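Side-chain contacts in type II 3-hydroxyacyl-CoA dehydrogenase (Thermus thermophilus, PDB 1UAY), which probably oxidises the 3-hydroxy group of acyl-CoA in fatty acid beta-oxidation, as a short-chain dehydrogenase that uses a nicotinamide adenine dinucleotide cofactor: residues 34-37 and 42-45; 78-83 and 91-96; 124-129 and 222-227. All blocks are in the same frame, centred on the assembly; numbering follows the deposited sequence.

Interaction 1 (34-37 and 42-45); sequences LRRE and IYVE. With ADN (adenosine), chain C.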
ATOM      1  N   LEU A  34     -17.946   5.044 -27.273  1.00  8.77           N
ATOM      2  CA  LEU A  34     -18.713   6.148 -27.839  1.00  9.94           C
ATOM      3  C   LEU A  34     -18.526   6.180 -29.349  1.00 10.67           C
ATOM      4  O   LEU A  34     -19.361   6.717 -30.075  1.00 11.39           O
ATOM      5  CB  LEU A  34     -18.240   7.477 -27.253  1.00 11.12           C
ATOM      6  CG  LEU A  34     -18.484   7.710 -25.764  1.00 13.33           C
ATOM      7  CD1 LEU A  34     -17.736   8.961 -25.324  1.00 14.66           C
ATOM      8  CD2 LEU A  34     -19.974   7.847 -25.497  1.00 14.84           C
ATOM      9  N   ARG A  35     -17.425   5.599 -29.813  1.00 11.02           N
ATOM     10  CA  ARG A  35     -17.102   5.575 -31.235  1.00 13.38           C
ATOM     11  C   ARG A  35     -16.964   4.155 -31.758  1.00 13.09           C
ATOM     12  O   ARG A  35     -16.718   3.223 -30.998  1.00 13.02           O
ATOM     13  CB  ARG A  35     -15.773   6.293 -31.478  1.00 15.67           C
ATOM     14  CG  ARG A  35     -15.650   7.669 -30.851  1.00 20.39           C
ATOM     15  CD  ARG A  35     -14.212   8.156 -30.952  1.00 24.22           C
ATOM     16  NE  ARG A  35     -14.036   9.523 -30.474  1.00 27.08           N
ATOM     17  CZ  ARG A  35     -14.228   9.917 -29.219  1.00 28.49           C
ATOM     18  NH1 ARG A  35     -14.608   9.047 -28.293  1.00 29.75           N
ATOM     19  NH2 ARG A  35     -14.036  11.187 -28.888  1.00 28.01           N
ATOM     20  N   ARG A  36     -17.128   3.996 -33.066  1.00 12.57           N
ATOM     21  CA  ARG A  36     -16.917   2.723 -33.674  1.00 12.46           C
ATOM     22  C   ARG A  36     -15.740   2.841 -34.597  1.00 11.46           C
ATOM     23  O   ARG A  36     -15.336   3.924 -34.997  1.00 13.38           O
ATOM     24  CB  ARG A  36     -18.183   2.331 -34.451  1.00 14.14           C
ATOM     25  CG  ARG A  36     -18.414   3.139 -35.735  1.00 16.20           C
ATOM     26  CD  ARG A  36     -19.396   2.425 -36.687  1.00 21.67           C
ATOM     27  NE  ARG A  36     -18.691   1.459 -37.539  1.00 27.54           N
ATOM     28  CZ  ARG A  36     -19.049   0.167 -37.460  1.00 30.14           C
ATOM     29  NH1 ARG A  36     -20.040  -0.205 -36.669  1.00 32.13           N
ATOM     30  NH2 ARG A  36     -18.406  -0.742 -38.199  1.00 31.55           N
ATOM     31  N   GLU A  37     -15.098   1.726 -34.923  1.00 10.47           N
ATOM     32  CA  GLU A  37     -13.922   1.771 -35.778  1.00 11.75           C
ATOM     33  C   GLU A  37     -14.018   0.723 -36.880  1.00 13.21           C
ATOM     34  O   GLU A  37     -15.106   0.227 -37.162  1.00 15.25           O
ATOM     35  CB  GLU A  37     -12.654   1.574 -34.947  1.00 11.82           C
ATOM     36  CG  GLU A  37     -12.369   2.703 -33.951  1.00 12.86           C
ATOM     37  CD  GLU A  37     -12.175   4.059 -34.615  1.00 14.38           C
ATOM     38  OE1 GLU A  37     -11.787   4.098 -35.800  1.00 15.05           O
ATOM     39  OE2 GLU A  37     -12.396   5.088 -33.943  1.00 16.74           O
ATOM     40  N   ILE A  42     -17.233  -6.499 -33.100  1.00 10.54           N
ATOM     41  CA  ILE A  42     -18.625  -6.083 -33.065  1.00 11.04           C
ATOM     42  C   ILE A  42     -18.654  -4.793 -32.259  1.00 11.73           C
ATOM     43  O   ILE A  42     -18.281  -4.777 -31.087  1.00 11.95           O
ATOM     44  CB  ILE A  42     -19.504  -7.141 -32.379  1.00 11.47           C
ATOM     45  CG1 ILE A  42     -19.471  -8.438 -33.189  1.00 12.17           C
ATOM     46  CG2 ILE A  42     -20.932  -6.627 -32.240  1.00 11.94           C
ATOM     47  CD1 ILE A  42     -20.065  -9.628 -32.466  1.00 12.74           C
ATOM     48  N   TYR A  43     -19.085  -3.707 -32.891  1.00 10.92           N
ATOM     49  CA  TYR A  43     -19.128  -2.413 -32.228  1.00 10.15           C
ATOM     50  C   TYR A  43     -20.512  -1.987 -31.781  1.00 10.70           C
ATOM     51  O   TYR A  43     -21.442  -1.903 -32.585  1.00 11.84           O
ATOM     52  CB  TYR A  43     -18.568  -1.327 -33.153  1.00 10.25           C
ATOM     53  CG  TYR A  43     -17.087  -1.431 -33.421  1.00  9.83           C
ATOM     54  CD1 TYR A  43     -16.152  -0.943 -32.504  1.00  8.98           C
ATOM     55  CD2 TYR A  43     -16.616  -2.021 -34.592  1.00 10.50           C
ATOM     56  CE1 TYR A  43     -14.783  -1.040 -32.750  1.00 10.02           C
ATOM     57  CE2 TYR A  43     -15.251  -2.123 -34.848  1.00 10.18           C
ATOM     58  CZ  TYR A  43     -14.341  -1.631 -33.924  1.00  9.51           C
ATOM     59  OH  TYR A  43     -12.996  -1.732 -34.184  1.00 10.44           O
ATOM     60  N   VAL A  44     -20.640  -1.730 -30.485  1.00  9.36           N
ATOM     61  CA  VAL A  44     -21.881  -1.243 -29.917  1.00  9.62           C
ATOM     62  C   VAL A  44     -21.525   0.165 -29.463  1.00 10.15           C
ATOM     63  O   VAL A  44     -20.658   0.355 -28.605  1.00  9.38           O
ATOM     64  CB  VAL A  44     -22.340  -2.085 -28.705  1.00  9.24           C
ATOM     65  CG1 VAL A  44     -23.574  -1.453 -28.073  1.00 10.31           C
ATOM     66  CG2 VAL A  44     -22.664  -3.500 -29.151  1.00  8.87           C
ATOM     67  N   GLU A  45     -22.166   1.156 -30.065  1.00 10.52           N
ATOM     68  CA  GLU A  45     -21.896   2.538 -29.712  1.00 10.97           C
ATOM     69  C   GLU A  45     -22.752   2.946 -28.531  1.00 11.42           C
ATOM     70  O   GLU A  45     -23.979   2.874 -28.578  1.00 14.24           O
ATOM     71  CB  GLU A  45     -22.152   3.440 -30.917  1.00 12.47           C
ATOM     72  CG  GLU A  45     -21.167   3.179 -32.042  1.00 16.72           C
ATOM     73  CD  GLU A  45     -21.351   4.115 -33.210  1.00 19.70           C
ATOM     74  OE1 GLU A  45     -22.357   3.974 -33.936  1.00 23.18           O
ATOM     75  OE2 GLU A  45     -20.487   4.996 -33.393  1.00 23.36           O
TER
HETATM   76  O5' ADN C1001     -10.323   4.727 -22.811  1.00 22.95           O
HETATM   77  C5' ADN C1001     -10.350   5.421 -24.061  1.00 21.38           C
HETATM   78  C4' ADN C1001     -11.549   4.829 -24.838  1.00 20.01           C
HETATM   79  O4' ADN C1001     -12.594   5.273 -23.911  1.00 19.51           O
HETATM   80  C3' ADN C1001     -11.749   5.760 -26.048  1.00 19.56           C
HETATM   81  O3' ADN C1001     -11.816   4.862 -27.179  1.00 19.61           O
HETATM   82  C2' ADN C1001     -13.087   6.507 -25.850  1.00 18.38           C
HETATM   83  O2' ADN C1001     -13.884   6.718 -27.015  1.00 17.09           O
HETATM   84  C1' ADN C1001     -13.687   5.685 -24.699  1.00 17.97           C
HETATM   85  N9  ADN C1001     -14.701   6.342 -23.855  1.00 16.65           N
HETATM   86  C8  ADN C1001     -14.551   7.562 -23.145  1.00 16.87           C
HETATM   87  N7  ADN C1001     -15.591   7.922 -22.447  1.00 17.33           N
HETATM   88  C5  ADN C1001     -16.508   6.892 -22.677  1.00 14.91           C
HETATM   89  C6  ADN C1001     -17.868   6.632 -22.212  1.00 15.30           C
HETATM   90  N6  ADN C1001     -18.518   7.460 -21.390  1.00 12.90           N
HETATM   91  N1  ADN C1001     -18.508   5.469 -22.655  1.00 15.15           N
HETATM   92  C2  ADN C1001     -17.867   4.598 -23.504  1.00 15.35           C
HETATM   93  N3  ADN C1001     -16.589   4.741 -24.000  1.00 14.91           N
HETATM   94  C4  ADN C1001     -15.973   5.907 -23.548  1.00 15.92           C
HETATM   95  O   HOH W   1     -18.310   0.890 -30.476  1.00 12.27           O
HETATM   96  O   HOH W   2     -21.611   0.079 -34.532  1.00 30.75           O
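Tyr43 packs its aromatic ring against the backbone of Glu37, the dense part of the contact. The Glu37 amide nitrogen sits over the centre of one ring face, 3.5 Å above its plane, while Glu37 O approaches Tyr43 CE2 to 3.3 Å. At the end of the ring, Tyr43 OH lies 3.4 Å from Glu37 CB and is fixed by a hydrogen bond with the backbone N of Glu39. Tyrosine suits the place: its flat face lies against a peptide while its hydroxyl reaches a further amide.

Arg36 runs across Tyr43 at about a right angle. With CG between its backbone N and carbonyl carbon (chi1 72°) and a bend at chi3, it brings one face of its guanidinium over Tyr43 CD2, near the rim of the group; with the planes 62° apart this is no parallel stack.

The other end is looser and wetter. Glu45 lays its carboxylate beside the aliphatic part of Arg36, Glu45 OE2 being 3.6 Å from Arg36 CG, but Arg36 NH1 and Glu45 OE1 stay 5.5 Å apart. One water links the backbones, donating to Arg35 O and, weakly, to Val44 O; another donates to Tyr43 O and accepts a weak bond from the Arg36 side chain at NH1.

Toward the ligand, Leu34 CD1 rests 3.6 Å from C5 of the adenine, and Arg35 NH1 lies 2.8 Å from the ribose O2'. Asp33, ending strand 28-33, bonds Arg35 N and the adenosine; an acid there, followed by a loop along the nucleoside, is the classical adenosine-binding element of a Rossmann fold.

Interaction 2 (78-83 and 91-96); sequences LAEKIL and LESFRR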
ATOM      1  N   LEU A  78      -8.004  14.248 -17.116  1.00  8.99           N
ATOM      2  CA  LEU A  78      -8.173  15.653 -16.794  1.00  7.98           C
ATOM      3  C   LEU A  78      -6.930  16.172 -16.098  1.00  8.38           C
ATOM      4  O   LEU A  78      -6.371  15.510 -15.225  1.00  8.80           O
ATOM      5  CB  LEU A  78      -9.385  15.866 -15.882  1.00  9.08           C
ATOM      6  CG  LEU A  78      -9.615  17.324 -15.459  1.00  8.58           C
ATOM      7  CD1 LEU A  78     -10.023  18.154 -16.669  1.00 11.67           C
ATOM      8  CD2 LEU A  78     -10.685  17.389 -14.381  1.00  9.50           C
ATOM      9  N   ALA A  79      -6.488  17.349 -16.519  1.00  9.15           N
ATOM     10  CA  ALA A  79      -5.340  18.010 -15.915  1.00  9.18           C
ATOM     11  C   ALA A  79      -5.907  19.349 -15.455  1.00  9.29           C
ATOM     12  O   ALA A  79      -6.134  20.247 -16.264  1.00 11.39           O
ATOM     13  CB  ALA A  79      -4.236  18.221 -16.952  1.00 10.13           C
ATOM     14  N   GLU A  80      -6.163  19.469 -14.158  1.00  8.27           N
ATOM     15  CA  GLU A  80      -6.735  20.694 -13.614  1.00  8.60           C
ATOM     16  C   GLU A  80      -6.319  20.866 -12.163  1.00  8.60           C
ATOM     17  O   GLU A  80      -6.486  19.963 -11.343  1.00  8.84           O
ATOM     18  CB  GLU A  80      -8.268  20.651 -13.714  1.00  9.88           C
ATOM     19  CG  GLU A  80      -8.948  21.964 -13.331  1.00  9.80           C
ATOM     20  CD  GLU A  80     -10.460  21.942 -13.523  1.00 12.51           C
ATOM     21  OE1 GLU A  80     -10.981  20.988 -14.142  1.00 15.20           O
ATOM     22  OE2 GLU A  80     -11.133  22.890 -13.062  1.00 13.07           O
ATOM     23  N   LYS A  81      -5.775  22.033 -11.845  1.00  8.78           N
ATOM     24  CA  LYS A  81      -5.331  22.299 -10.487  1.00  9.13           C
ATOM     25  C   LYS A  81      -6.486  22.593  -9.542  1.00  9.13           C
ATOM     26  O   LYS A  81      -7.552  23.052  -9.960  1.00  9.52           O
ATOM     27  CB  LYS A  81      -4.348  23.472 -10.478  1.00 12.01           C
ATOM     28  CG  LYS A  81      -3.016  23.155 -11.142  1.00 15.20           C
ATOM     29  CD  LYS A  81      -2.074  24.347 -11.100  1.00 19.64           C
ATOM     30  CE  LYS A  81      -0.743  24.011 -11.751  1.00 21.17           C
ATOM     31  NZ  LYS A  81       0.202  25.158 -11.711  1.00 24.91           N
ATOM     32  N   ILE A  82      -6.268  22.308  -8.266  1.00  9.32           N
ATOM     33  CA  ILE A  82      -7.263  22.570  -7.237  1.00  9.92           C
ATOM     34  C   ILE A  82      -7.470  24.081  -7.153  1.00 10.17           C
ATOM     35  O   ILE A  82      -8.596  24.558  -7.004  1.00 10.63           O
ATOM     36  CB  ILE A  82      -6.787  22.030  -5.868  1.00 10.18           C
ATOM     37  CG1 ILE A  82      -6.758  20.501  -5.910  0.50 11.26           C
ATOM     38  CG2 ILE A  82      -7.706  22.522  -4.757  0.50 10.60           C
ATOM     39  CD1 ILE A  82      -6.203  19.861  -4.661  0.50 11.29           C
ATOM     40  N   LEU A  83      -6.374  24.826  -7.251  1.00 10.98           N
ATOM     41  CA  LEU A  83      -6.437  26.283  -7.205  1.00 11.72           C
ATOM     42  C   LEU A  83      -6.014  26.833  -8.564  1.00 11.90           C
ATOM     43  O   LEU A  83      -4.831  26.831  -8.907  1.00 14.14           O
ATOM     44  CB  LEU A  83      -5.522  26.826  -6.100  1.00 12.30           C
ATOM     45  CG  LEU A  83      -5.787  26.300  -4.686  1.00 13.38           C
ATOM     46  CD1 LEU A  83      -4.835  26.977  -3.713  1.00 16.05           C
ATOM     47  CD2 LEU A  83      -7.234  26.555  -4.287  1.00 14.91           C
ATOM     48  N   LEU A  91     -16.412  22.047 -10.146  1.00  9.98           N
ATOM     49  CA  LEU A  91     -17.052  20.882  -9.564  1.00 10.52           C
ATOM     50  C   LEU A  91     -17.555  19.930 -10.645  1.00 10.95           C
ATOM     51  O   LEU A  91     -17.484  18.710 -10.483  1.00 12.67           O
ATOM     52  CB  LEU A  91     -18.212  21.313  -8.665  1.00 11.45           C
ATOM     53  CG  LEU A  91     -18.790  20.242  -7.739  1.00 13.44           C
ATOM     54  CD1 LEU A  91     -17.690  19.697  -6.827  1.00 12.76           C
ATOM     55  CD2 LEU A  91     -19.917  20.848  -6.916  1.00 11.88           C
ATOM     56  N   GLU A  92     -18.045  20.481 -11.751  1.00 11.63           N
ATOM     57  CA  GLU A  92     -18.564  19.655 -12.832  1.00 13.33           C
ATOM     58  C   GLU A  92     -17.483  18.818 -13.507  1.00 11.66           C
ATOM     59  O   GLU A  92     -17.722  17.661 -13.843  1.00 11.16           O
ATOM     60  CB  GLU A  92     -19.283  20.518 -13.870  1.00 16.94           C
ATOM     61  CG  GLU A  92     -19.909  19.718 -15.009  1.00 22.48           C
ATOM     62  CD  GLU A  92     -20.677  18.497 -14.520  1.00 25.80           C
ATOM     63  OE1 GLU A  92     -21.592  18.653 -13.682  1.00 27.68           O
ATOM     64  OE2 GLU A  92     -20.362  17.376 -14.977  1.00 27.29           O
ATOM     65  N   SER A  93     -16.297  19.387 -13.709  1.00 10.95           N
ATOM     66  CA  SER A  93     -15.224  18.626 -14.340  1.00 10.30           C
ATOM     67  C   SER A  93     -14.837  17.450 -13.446  1.00  9.79           C
ATOM     68  O   SER A  93     -14.555  16.358 -13.937  1.00 10.41           O
ATOM     69  CB  SER A  93     -14.006  19.514 -14.608  1.00 10.38           C
ATOM     70  OG  SER A  93     -13.543  20.126 -13.421  1.00 12.16           O
ATOM     71  N   PHE A  94     -14.836  17.675 -12.134  1.00  9.45           N
ATOM     72  CA  PHE A  94     -14.509  16.623 -11.176  1.00  9.05           C
ATOM     73  C   PHE A  94     -15.582  15.539 -11.261  1.00  9.13           C
ATOM     74  O   PHE A  94     -15.273  14.350 -11.345  1.00  8.40           O
ATOM     75  CB  PHE A  94     -14.471  17.194  -9.754  1.00  8.80           C
ATOM     76  CG  PHE A  94     -14.110  16.183  -8.697  1.00 10.13           C
ATOM     77  CD1 PHE A  94     -12.779  15.868  -8.438  1.00 11.80           C
ATOM     78  CD2 PHE A  94     -15.102  15.544  -7.962  1.00 12.48           C
ATOM     79  CE1 PHE A  94     -12.442  14.930  -7.454  1.00 11.80           C
ATOM     80  CE2 PHE A  94     -14.777  14.608  -6.983  1.00 12.00           C
ATOM     81  CZ  PHE A  94     -13.444  14.302  -6.729  1.00 12.14           C
ATOM     82  N   ARG A  95     -16.843  15.955 -11.249  1.00  9.10           N
ATOM     83  CA  ARG A  95     -17.951  15.008 -11.319  1.00  9.15           C
ATOM     84  C   ARG A  95     -17.904  14.162 -12.591  1.00  9.42           C
ATOM     85  O   ARG A  95     -18.146  12.956 -12.544  1.00 10.02           O
ATOM     86  CB  ARG A  95     -19.295  15.744 -11.232  1.00 10.56           C
ATOM     87  CG  ARG A  95     -20.497  14.809 -11.272  1.00 13.19           C
ATOM     88  CD  ARG A  95     -21.825  15.548 -11.167  1.00 15.70           C
ATOM     89  NE  ARG A  95     -22.057  16.109  -9.838  1.00 18.93           N
ATOM     90  CZ  ARG A  95     -22.052  17.407  -9.558  1.00 20.32           C
ATOM     91  NH1 ARG A  95     -21.827  18.296 -10.515  1.00 22.02           N
ATOM     92  NH2 ARG A  95     -22.281  17.818  -8.318  1.00 22.45           N
ATOM     93  N   ARG A  96     -17.587  14.787 -13.723  1.00  8.75           N
ATOM     94  CA  ARG A  96     -17.522  14.070 -14.993  1.00 10.00           C
ATOM     95  C   ARG A  96     -16.477  12.961 -14.974  1.00  8.86           C
ATOM     96  O   ARG A  96     -16.735  11.845 -15.435  1.00  8.82           O
ATOM     97  CB  ARG A  96     -17.218  15.039 -16.140  1.00 12.48           C
ATOM     98  CG  ARG A  96     -17.084  14.365 -17.497  1.00 18.96           C
ATOM     99  CD  ARG A  96     -18.349  13.608 -17.877  1.00 22.09           C
ATOM    100  NE  ARG A  96     -18.231  12.946 -19.175  1.00 27.41           N
ATOM    101  CZ  ARG A  96     -19.189  12.213 -19.732  1.00 27.34           C
ATOM    102  NH1 ARG A  96     -20.346  12.044 -19.106  1.00 29.32           N
ATOM    103  NH2 ARG A  96     -18.996  11.647 -20.915  1.00 29.90           N
TER
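Leu78 and Ser93 are the closest backbone pair, their CA atoms 8.0 Å apart, as the extended loop 78-83 passes the first turns of helix 91-116 at a spacing that only side chains bridge. Two of them reach across from the loop and meet a single helical residue. Glu80, fully stretched with CG anti to its N (chi1 -173°), extends its carboxylate until OE1 comes within 2.8 Å of Ser93 OG. The OG sits between the backbone N and carbonyl carbon of Ser93 (chi1 57°), a position that turns it back toward the start of the helix, where Gly90 O is a second possible acceptor. Leu78 CD2 touches Ser93 CB at 3.9 Å, a single apolar touch beside the polar pair; serine is short enough to let both loop side chains meet it. Leu78 also rests on His89 and on Ala147 of helix 146-166.

Next door on the helix, Glu92 and Arg95 form a salt bridge between residues three apart, about one helical turn, with Arg95 NH1 3.2 Å from Glu92 OE1. The oxygen lies near the guanidinium plane but is met from above the carboxylate plane. Arg95 NE turns to Glu99 of the second subunit, Phe94 stacks on Phe106 of that same subunit, and from the loop Ile82 N and Leu83 N bond its Glu165, so both segments border a subunit interface.

Glu80 OE2 accepts from Gly90 N, just ahead of the helix, while OE1 lies within hydrogen-bonding distance of Ser93 OG. An acidic group held at a helix N-terminus should be favoured by the helix dipole and probably stays ionised. The Ser93 hydroxyl, by contrast, has a single proton and two acceptors within reach, Glu80 OE1 and Gly90 O.

Interaction 3 (124-129 and 222-227); sequences EGQRGV and ENPMLN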
ATOM      1  N   GLU A 124     -12.523 -24.819 -13.960  1.00 17.78           N
ATOM      2  CA  GLU A 124     -11.959 -24.168 -12.781  1.00 17.61           C
ATOM      3  C   GLU A 124     -13.037 -23.603 -11.857  1.00 16.12           C
ATOM      4  O   GLU A 124     -12.728 -23.035 -10.808  1.00 16.58           O
ATOM      5  CB  GLU A 124     -11.020 -23.034 -13.206  1.00 19.35           C
ATOM      6  CG  GLU A 124      -9.841 -23.472 -14.061  1.00 23.01           C
ATOM      7  CD  GLU A 124      -8.926 -24.441 -13.339  1.00 25.97           C
ATOM      8  OE1 GLU A 124      -8.478 -24.115 -12.220  1.00 28.30           O
ATOM      9  OE2 GLU A 124      -8.652 -25.527 -13.893  1.00 30.10           O
ATOM     10  N   GLY A 125     -14.299 -23.757 -12.250  1.00 13.73           N
ATOM     11  CA  GLY A 125     -15.398 -23.249 -11.446  1.00 11.86           C
ATOM     12  C   GLY A 125     -15.687 -21.789 -11.746  1.00  9.47           C
ATOM     13  O   GLY A 125     -16.466 -21.138 -11.045  1.00  9.71           O
ATOM     14  N   GLN A 126     -15.071 -21.282 -12.808  1.00  8.86           N
ATOM     15  CA  GLN A 126     -15.233 -19.891 -13.204  1.00  8.68           C
ATOM     16  C   GLN A 126     -16.406 -19.639 -14.136  1.00  8.46           C
ATOM     17  O   GLN A 126     -16.592 -20.348 -15.126  1.00  9.18           O
ATOM     18  CB  GLN A 126     -13.968 -19.388 -13.905  1.00  9.74           C
ATOM     19  CG  GLN A 126     -12.694 -19.517 -13.096  1.00  9.68           C
ATOM     20  CD  GLN A 126     -11.461 -19.118 -13.886  1.00 11.31           C
ATOM     21  OE1 GLN A 126     -10.649 -18.321 -13.422  1.00 11.30           O
ATOM     22  NE2 GLN A 126     -11.311 -19.677 -15.081  1.00 10.52           N
ATOM     23  N   ARG A 127     -17.196 -18.622 -13.813  1.00  8.36           N
ATOM     24  CA  ARG A 127     -18.315 -18.224 -14.653  1.00  7.59           C
ATOM     25  C   ARG A 127     -17.858 -17.039 -15.501  1.00  8.26           C
ATOM     26  O   ARG A 127     -18.449 -16.739 -16.534  1.00  8.52           O
ATOM     27  CB  ARG A 127     -19.522 -17.818 -13.806  1.00  7.66           C
ATOM     28  CG  ARG A 127     -20.264 -18.994 -13.193  1.00  7.90           C
ATOM     29  CD  ARG A 127     -21.648 -18.582 -12.730  1.00  9.83           C
ATOM     30  NE  ARG A 127     -22.436 -19.727 -12.277  1.00 15.75           N
ATOM     31  CZ  ARG A 127     -22.298 -20.307 -11.090  1.00 16.77           C
ATOM     32  NH1 ARG A 127     -21.404 -19.848 -10.227  1.00 18.23           N
ATOM     33  NH2 ARG A 127     -23.049 -21.350 -10.767  1.00 19.54           N
ATOM     34  N   GLY A 128     -16.792 -16.380 -15.059  1.00  7.97           N
ATOM     35  CA  GLY A 128     -16.279 -15.238 -15.795  1.00  7.73           C
ATOM     36  C   GLY A 128     -15.210 -14.481 -15.032  1.00  6.48           C
ATOM     37  O   GLY A 128     -14.905 -14.794 -13.878  1.00  6.83           O
ATOM     38  N   VAL A 129     -14.641 -13.476 -15.690  1.00  5.93           N
ATOM     39  CA  VAL A 129     -13.595 -12.655 -15.101  1.00  6.97           C
ATOM     40  C   VAL A 129     -13.790 -11.214 -15.548  1.00  6.64           C
ATOM     41  O   VAL A 129     -13.947 -10.940 -16.739  1.00  7.15           O
ATOM     42  CB  VAL A 129     -12.195 -13.133 -15.549  1.00  7.07           C
ATOM     43  CG1 VAL A 129     -11.110 -12.289 -14.884  1.00  7.54           C
ATOM     44  CG2 VAL A 129     -12.013 -14.610 -15.210  1.00  8.90           C
ATOM     45  N   GLU A 222      -6.290 -16.244 -17.979  1.00  8.25           N
ATOM     46  CA  GLU A 222      -5.788 -17.615 -17.939  1.00 10.18           C
ATOM     47  C   GLU A 222      -5.237 -18.094 -16.601  1.00 10.58           C
ATOM     48  O   GLU A 222      -4.889 -19.268 -16.467  1.00 11.57           O
ATOM     49  CB  GLU A 222      -4.699 -17.803 -19.000  1.00 13.95           C
ATOM     50  CG  GLU A 222      -5.209 -17.911 -20.422  1.00 21.31           C
ATOM     51  CD  GLU A 222      -4.087 -18.109 -21.420  1.00 24.88           C
ATOM     52  OE1 GLU A 222      -4.373 -18.522 -22.564  1.00 29.51           O
ATOM     53  OE2 GLU A 222      -2.918 -17.846 -21.065  1.00 27.15           O
ATOM     54  N   ASN A 223      -5.154 -17.206 -15.615  1.00  8.81           N
ATOM     55  CA  ASN A 223      -4.612 -17.586 -14.313  1.00  8.08           C
ATOM     56  C   ASN A 223      -5.658 -17.446 -13.210  1.00  8.07           C
ATOM     57  O   ASN A 223      -5.868 -16.358 -12.678  1.00  7.26           O
ATOM     58  CB  ASN A 223      -3.399 -16.718 -13.977  1.00  8.72           C
ATOM     59  CG  ASN A 223      -2.550 -17.319 -12.876  1.00  9.45           C
ATOM     60  OD1 ASN A 223      -3.063 -18.012 -11.996  1.00 10.05           O
ATOM     61  ND2 ASN A 223      -1.250 -17.051 -12.911  1.00  8.47           N
ATOM     62  N   PRO A 224      -6.310 -18.556 -12.836  1.00  8.29           N
ATOM     63  CA  PRO A 224      -7.341 -18.557 -11.793  1.00  8.43           C
ATOM     64  C   PRO A 224      -6.942 -17.949 -10.452  1.00  8.28           C
ATOM     65  O   PRO A 224      -7.785 -17.402  -9.745  1.00  8.74           O
ATOM     66  CB  PRO A 224      -7.699 -20.037 -11.660  1.00  9.56           C
ATOM     67  CG  PRO A 224      -7.434 -20.576 -13.028  1.00 10.45           C
ATOM     68  CD  PRO A 224      -6.129 -19.909 -13.394  1.00  9.27           C
ATOM     69  N   MET A 225      -5.664 -18.041 -10.097  1.00  7.83           N
ATOM     70  CA  MET A 225      -5.221 -17.505  -8.816  1.00  6.77           C
ATOM     71  C   MET A 225      -5.103 -15.984  -8.721  1.00  8.10           C
ATOM     72  O   MET A 225      -4.962 -15.449  -7.624  1.00  8.30           O
ATOM     73  CB  MET A 225      -3.904 -18.161  -8.395  1.00  8.84           C
ATOM     74  CG  MET A 225      -4.058 -19.586  -7.872  1.00  9.64           C
ATOM     75  SD  MET A 225      -5.079 -19.732  -6.375  1.00 11.84           S
ATOM     76  CE  MET A 225      -3.973 -19.048  -5.137  1.00 13.87           C
ATOM     77  N   LEU A 226      -5.158 -15.281  -9.851  1.00  7.50           N
ATOM     78  CA  LEU A 226      -5.096 -13.818  -9.814  1.00  7.02           C
ATOM     79  C   LEU A 226      -6.509 -13.314  -9.527  1.00  6.25           C
ATOM     80  O   LEU A 226      -7.408 -13.442 -10.354  1.00  7.19           O
ATOM     81  CB  LEU A 226      -4.593 -13.256 -11.147  1.00  8.11           C
ATOM     82  CG  LEU A 226      -3.086 -13.378 -11.382  1.00  9.19           C
ATOM     83  CD1 LEU A 226      -2.755 -12.997 -12.819  1.00 10.44           C
ATOM     84  CD2 LEU A 226      -2.340 -12.479 -10.399  1.00 10.63           C
ATOM     85  N   ASN A 227      -6.707 -12.735  -8.349  1.00  6.52           N
ATOM     86  CA  ASN A 227      -8.038 -12.280  -7.963  1.00  5.38           C
ATOM     87  C   ASN A 227      -7.963 -11.243  -6.843  1.00  5.97           C
ATOM     88  O   ASN A 227      -7.158 -11.335  -5.925  1.00  6.40           O
ATOM     89  CB  ASN A 227      -8.843 -13.503  -7.514  1.00  6.12           C
ATOM     90  CG  ASN A 227     -10.321 -13.186  -7.514  1.00  6.47           C
ATOM     91  OD1 ASN A 227     -10.784 -12.238  -8.145  1.00  6.70           O
ATOM     92  ND2 ASN A 227     -11.082 -14.068  -6.843  1.00  7.78           N
TER
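Pro224 presents its ring to Glu124 and Gln126, joining the type I turn 223-226 to the loop that leads into strand 128-133 of the parallel Rossmann sheet. Glu124 crosses the proline obliquely and meets its CG corner, with Glu124 CG 3.9 Å and Glu124 OE1 3.8 Å from Pro224 CG; a bend at chi2 (-62°) folds the acid back so that both its methylene and its head touch. Gln126 arrives at about a right angle, extended beyond CG, and places OE1 3.7 Å from Pro224 CA. These are plain van der Waals contacts, and a proline suits them: its compact ring offers CA, CB and CG to the two side chains, and its restricted phi suits the second position of a type I turn.

The polar ends are held by the next shell. Gln126 OE1 accepts from Arg172 NE, while Arg172 NH1 is bonded to Leu226 O, so one arginine of strand 171-178 ties the two segments together. Glu124 OE1 forms salt bridges with Arg209 and Arg206 of the third subunit, which probably hold the carboxylate where it meets the proline. On the backbone side, Asp122 OD1 takes hydrogen bonds from both Glu124 N and Gln126 N and shapes the loop around Gly125; at the backbone angles of Gly125 (phi 85°) a CB would be pressed against the carbonyl O of Glu124, so glycine suits the place.

Farther out, Asn223 ND2 reaches Glu212 O of the third subunit, so the turn, too, sits at a subunit interface. Asparagine fits the head of the turn because it also closes an Asx turn: Asn223 OD1 accepts from Met225 N at 3.2 Å, while Leu226 N bonds Asn223 O at 3.1 Å.

How the interactions relate
The three contacts follow one another along the chain without touching. Interaction 1 is part of the adenosine pocket through Leu34 and Arg35. The helical segment of interaction 2 comes, at Arg96, to about 5 Å (nearest atoms) of interaction 1, but the centres are 27 Å apart; the side chain of Leu78 is about 12 Å from the adenosine. Interaction 3 reaches the same sheet as interaction 1, but with 28 Å between centres, and it lies across the chain's centre from interaction 2, 37 Å between centres. While interaction 1 faces the ligand, interactions 2 and 3 meet the second and third subunits of the tetramer respectively.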